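Local atomic coordinates of fatty acid CoA ligase (Marinactinospora thermotolerans, PDB entry 6SQ8), a protein that belongs to the ANL superfamily of AMP-binding enzymes and pairs a large AMP-binding domain with a small C-terminal domain. Residues R316-A321 / H389-D394; A441-A446 / R471-V476. All coordinates share one frame; numbering follows the deposited sequence.

Contact 1 of 2, residues R316-A321 / H389-D394; sequences RELLTA and HLHLTD
At the border of the AMP site, the type I turn L318-A321 packs against the start of strand 390-395 through the rings of H391 and of H389, just ahead of the strand. The turn is closed by A321 N to L318 O, 2.9 Å. L318 lays its forked end on H389, crossing that side chain at about a right angle. Its CD1 sits over one ring face, 3.9 Å from the centroid of H389 and offset toward the rim. This is a CH-pi contact, and CD2 touches ND1 of the same ring. A second CH-pi contact is more centred: A321 CB is 3.7 Å from the centroid of the H391 ring, 14° off its normal. H391 has CG anti to its carbonyl carbon (chi1 -74°), which brings the ring beside the turn; chi2 of 80° then presents its NE2 edge to E317. NE2 of H391 there gives a nearly straight but weak bond to E317 O, 3.4 Å, near the ring plane. One water bridges the backbones, giving to T320 O at 2.8 Å and accepting from L392 N at 3.1 Å. L392 itself touches the bound AMP. D312 takes a weak bond from H389 NE2. Helix 279-289 packs on L319 and T320, helix 409-418 meets T320 and L392, and strand 321-325 runs on from the turn as the antiparallel partner of strand 390-395.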
# COMPACT_ATOMS: atom_id res chain seq x y z
N ARG A 316 -15.77 1.75 -19.41
CA ARG A 316 -15.48 0.30 -19.24
C ARG A 316 -14.01 0.03 -19.62
O ARG A 316 -13.33 -0.74 -18.94
CB ARG A 316 -16.45 -0.59 -20.05
N GLU A 317 -13.54 0.70 -20.70
CA GLU A 317 -12.22 0.46 -21.30
C GLU A 317 -11.09 0.71 -20.28
O GLU A 317 -10.01 0.12 -20.40
CB GLU A 317 -11.94 1.37 -22.49
CG GLU A 317 -13.16 1.69 -23.34
CD GLU A 317 -13.76 3.07 -23.08
OE1 GLU A 317 -13.01 4.08 -23.17
OE2 GLU A 317 -14.98 3.15 -22.78
N LEU A 318 -11.32 1.58 -19.29
CA LEU A 318 -10.30 1.98 -18.34
C LEU A 318 -10.36 1.16 -17.05
O LEU A 318 -9.54 1.38 -16.13
CB LEU A 318 -10.49 3.46 -18.03
CG LEU A 318 -10.32 4.40 -19.21
CD1 LEU A 318 -10.43 5.84 -18.74
CD2 LEU A 318 -8.99 4.16 -19.91
N LEU A 319 -11.29 0.22 -16.93
CA LEU A 319 -11.40 -0.58 -15.71
C LEU A 319 -10.22 -1.55 -15.58
O LEU A 319 -10.05 -2.13 -14.55
CB LEU A 319 -12.73 -1.32 -15.71
CG LEU A 319 -13.96 -0.43 -15.54
CD1 LEU A 319 -15.22 -1.26 -15.69
CD2 LEU A 319 -13.95 0.27 -14.20
N THR A 320 -9.41 -1.70 -16.62
CA THR A 320 -8.21 -2.51 -16.55
C THR A 320 -6.96 -1.63 -16.36
O THR A 320 -5.84 -2.14 -16.45
CB THR A 320 -8.04 -3.36 -17.81
OG1 THR A 320 -8.08 -2.52 -18.98
CG2 THR A 320 -9.10 -4.43 -17.89
N ALA A 321 -7.17 -0.33 -16.09
CA ALA A 321 -6.09 0.64 -16.01
C ALA A 321 -5.85 1.08 -14.56
O ALA A 321 -6.71 0.95 -13.69
CB ALA A 321 -6.42 1.83 -16.85
N HIS A 389 -3.49 6.40 -20.47
CA HIS A 389 -3.70 5.66 -19.23
C HIS A 389 -2.80 4.42 -19.24
O HIS A 389 -2.69 3.75 -20.26
CB HIS A 389 -5.16 5.26 -19.07
CG HIS A 389 -6.08 6.41 -18.88
ND1 HIS A 389 -6.68 7.04 -19.94
CD2 HIS A 389 -6.55 7.02 -17.76
CE1 HIS A 389 -7.46 8.01 -19.49
NE2 HIS A 389 -7.39 8.01 -18.16
N LEU A 390 -2.17 4.14 -18.10
CA LEU A 390 -1.31 2.99 -17.99
C LEU A 390 -2.17 1.78 -17.65
O LEU A 390 -3.07 1.86 -16.80
CB LEU A 390 -0.26 3.27 -16.91
CG LEU A 390 0.69 2.10 -16.61
CD1 LEU A 390 1.52 1.74 -17.83
CD2 LEU A 390 1.60 2.44 -15.44
N HIS A 391 -1.88 0.66 -18.33
CA HIS A 391 -2.51 -0.62 -18.08
C HIS A 391 -1.43 -1.64 -17.68
O HIS A 391 -0.49 -1.88 -18.44
CB HIS A 391 -3.24 -1.11 -19.33
CG HIS A 391 -4.52 -0.40 -19.64
ND1 HIS A 391 -4.56 0.83 -20.27
CD2 HIS A 391 -5.80 -0.79 -19.50
CE1 HIS A 391 -5.81 1.18 -20.48
NE2 HIS A 391 -6.60 0.20 -20.01
N LEU A 392 -1.59 -2.28 -16.52
CA LEU A 392 -0.66 -3.29 -16.09
C LEU A 392 -1.16 -4.66 -16.53
O LEU A 392 -2.26 -5.04 -16.18
CB LEU A 392 -0.54 -3.26 -14.56
CG LEU A 392 -0.02 -1.94 -13.97
CD1 LEU A 392 0.12 -2.04 -12.46
CD2 LEU A 392 1.30 -1.50 -14.60
N THR A 393 -0.29 -5.42 -17.23
CA THR A 393 -0.61 -6.76 -17.67
C THR A 393 -0.06 -7.82 -16.72
O THR A 393 -0.57 -8.95 -16.74
CB THR A 393 -0.09 -7.00 -19.09
OG1 THR A 393 1.35 -6.98 -19.06
CG2 THR A 393 -0.66 -6.00 -20.07
N ASP A 394 0.94 -7.49 -15.91
CA ASP A 394 1.54 -8.48 -15.01
C ASP A 394 2.66 -7.89 -14.14
O ASP A 394 3.36 -6.97 -14.52
CB ASP A 394 2.15 -9.65 -15.78
CG ASP A 394 1.50 -11.00 -15.54
OD1 ASP A 394 0.96 -11.20 -14.43
OD2 ASP A 394 1.55 -11.84 -16.45
O HOH W 1 -3.93 -2.20 -14.46

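Contact 2 of 2, residues A441-A446 / R471-V476; sequences AAVVVA and RRVEFV
Strands 441-445 and 472-475 run parallel, with A441, A442 and V443 paired to V473, E474 and F475 and an angle of 34° between their short axes. Four backbone bonds zip them together. A441 uses both its groups: A441 N gives to R472 O at 3.0 Å, and A441 O takes E474 N at 2.9 Å. V443 repeats the pattern two residues on, with V443 N to E474 O at 2.8 Å and V443 O receiving V476 N. The oxygens of A441, E474 and V443 each also take a CA-H...O contact, from V473, A442 and F475. One sheet face carries A441, V443, V473 and F475. There V443 and F475 lie side by side and point the same way. V443 CG1 meets the edge of the phenyl ring, 3.8 Å from F475 CE1. It reaches that edge because CG1 is anti to the backbone N of V443 (chi1 165°). V445 crosses the same ring obliquely, CG2 to F475 CD1 3.7 Å. V443 CG2 also approaches V473 CG1. At the C-terminal end, V444 and V476 cross at about a right angle, their CG2 atoms 4.0 Å apart, and the same V476 methyl also meets A442 CB. A442 and E474 belong to the opposite face. E474 bends at chi2, and its OE2 forms a salt bridge 3.6 Å long with R472 NH2 along the same strand. Helix 453-463 packs on V473 and F475 through L456 and R457, while W495 and F496 touch V476 and E474. Strand 422-432 lies along the other edge of strand 438-445. Together, strand 438-445, helix 453-463 and strand 472-475 form a beta-alpha-beta crossover in the small C-terminal domain of the AMP-binding enzymes.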
# COMPACT_ATOMS: atom_id res chain seq x y z
N ALA A 441 -5.46 -22.14 -13.57
CA ALA A 441 -6.29 -21.11 -13.02
C ALA A 441 -6.98 -21.63 -11.77
O ALA A 441 -7.68 -22.63 -11.82
CB ALA A 441 -7.30 -20.66 -14.04
N ALA A 442 -6.74 -20.95 -10.66
CA ALA A 442 -7.52 -21.07 -9.46
C ALA A 442 -8.62 -20.02 -9.51
O ALA A 442 -8.34 -18.84 -9.70
CB ALA A 442 -6.64 -20.86 -8.26
N VAL A 443 -9.87 -20.45 -9.31
CA VAL A 443 -11.02 -19.62 -9.52
C VAL A 443 -11.88 -19.65 -8.27
O VAL A 443 -12.13 -20.67 -7.72
CB VAL A 443 -11.80 -20.09 -10.75
CG1 VAL A 443 -13.20 -19.49 -10.81
CG2 VAL A 443 -11.04 -19.78 -12.04
N VAL A 444 -12.29 -18.46 -7.83
CA VAL A 444 -13.28 -18.31 -6.80
C VAL A 444 -14.62 -18.01 -7.45
O VAL A 444 -14.82 -17.09 -8.22
CB VAL A 444 -12.89 -17.21 -5.80
CG1 VAL A 444 -13.91 -17.09 -4.68
CG2 VAL A 444 -11.50 -17.44 -5.25
N VAL A 445 -15.58 -18.83 -7.06
CA VAL A 445 -16.87 -18.92 -7.64
C VAL A 445 -17.77 -17.99 -6.82
O VAL A 445 -17.48 -17.74 -5.66
CB VAL A 445 -17.27 -20.40 -7.57
CG1 VAL A 445 -18.63 -20.63 -6.95
CG2 VAL A 445 -17.11 -21.06 -8.93
N ALA A 446 -18.86 -17.52 -7.43
CA ALA A 446 -19.82 -16.65 -6.76
C ALA A 446 -20.66 -17.42 -5.73
O ALA A 446 -20.92 -18.60 -5.92
CB ALA A 446 -20.70 -16.01 -7.80
N ARG A 471 -5.25 -25.06 -18.95
CA ARG A 471 -5.43 -26.50 -19.02
C ARG A 471 -6.17 -26.98 -17.77
O ARG A 471 -7.10 -27.74 -17.87
CB ARG A 471 -4.08 -27.21 -19.17
CG ARG A 471 -4.16 -28.73 -19.18
CD ARG A 471 -3.07 -29.35 -20.02
NE ARG A 471 -2.04 -29.99 -19.21
CZ ARG A 471 -0.87 -30.35 -19.68
NH1 ARG A 471 -0.30 -29.68 -20.67
NH2 ARG A 471 -0.27 -31.41 -19.15
N ARG A 472 -5.71 -26.55 -16.60
CA ARG A 472 -6.29 -26.95 -15.32
C ARG A 472 -7.04 -25.75 -14.72
O ARG A 472 -6.55 -24.63 -14.74
CB ARG A 472 -5.21 -27.46 -14.36
CG ARG A 472 -4.38 -28.63 -14.90
CD ARG A 472 -4.06 -29.77 -13.94
NE ARG A 472 -5.05 -29.92 -12.87
CZ ARG A 472 -4.80 -29.83 -11.56
NH1 ARG A 472 -3.59 -30.14 -11.10
NH2 ARG A 472 -5.76 -29.44 -10.72
N VAL A 473 -8.26 -26.01 -14.25
CA VAL A 473 -9.09 -25.06 -13.56
C VAL A 473 -9.51 -25.67 -12.22
O VAL A 473 -10.17 -26.69 -12.21
CB VAL A 473 -10.32 -24.67 -14.40
CG1 VAL A 473 -11.28 -23.77 -13.63
CG2 VAL A 473 -9.91 -24.00 -15.70
N GLU A 474 -9.14 -25.03 -11.11
CA GLU A 474 -9.44 -25.48 -9.76
C GLU A 474 -10.33 -24.45 -9.07
O GLU A 474 -9.97 -23.27 -9.03
CB GLU A 474 -8.13 -25.61 -9.00
CG GLU A 474 -7.51 -26.97 -9.16
CD GLU A 474 -8.13 -27.90 -8.13
OE1 GLU A 474 -8.21 -27.49 -6.93
OE2 GLU A 474 -8.57 -29.00 -8.53
N PHE A 475 -11.44 -24.89 -8.50
CA PHE A 475 -12.31 -24.01 -7.74
C PHE A 475 -11.89 -24.03 -6.27
O PHE A 475 -11.73 -25.07 -5.69
CB PHE A 475 -13.78 -24.40 -7.93
CG PHE A 475 -14.30 -24.29 -9.34
CD1 PHE A 475 -14.19 -23.10 -10.04
CD2 PHE A 475 -14.86 -25.37 -10.00
CE1 PHE A 475 -14.66 -22.98 -11.34
CE2 PHE A 475 -15.32 -25.26 -11.30
CZ PHE A 475 -15.22 -24.06 -11.97
N VAL A 476 -11.71 -22.84 -5.69
CA VAL A 476 -11.12 -22.66 -4.37
C VAL A 476 -11.97 -21.63 -3.61
O VAL A 476 -12.68 -20.83 -4.23
CB VAL A 476 -9.66 -22.20 -4.49
CG1 VAL A 476 -8.79 -23.26 -5.16
CG2 VAL A 476 -9.53 -20.89 -5.26

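How the contacts relate
From the N terminus, the chain reaches the loop after strand 303-308 and enters contact 1 at R316. Contact 1 then closes a loop of 67 residues, rich in strands, when 389-394 comes back beside the turn. The chain goes on through helix 409-418 and strand 422-432 before contact 2 opens at A441. Contact 2 closes a shorter loop of 24 residues, which holds helix 453-463. The two loops follow in series and neither nest nor cross. The centres of contact 1 and contact 2 are about 23 Å apart, and the nearest atoms of contact 1 and contact 2 are about 12 Å apart. Contact 1 ties the turn before strand 321-325 to strand 390-395 near the AMP site, and contact 2 joins strands of the C-terminal domain.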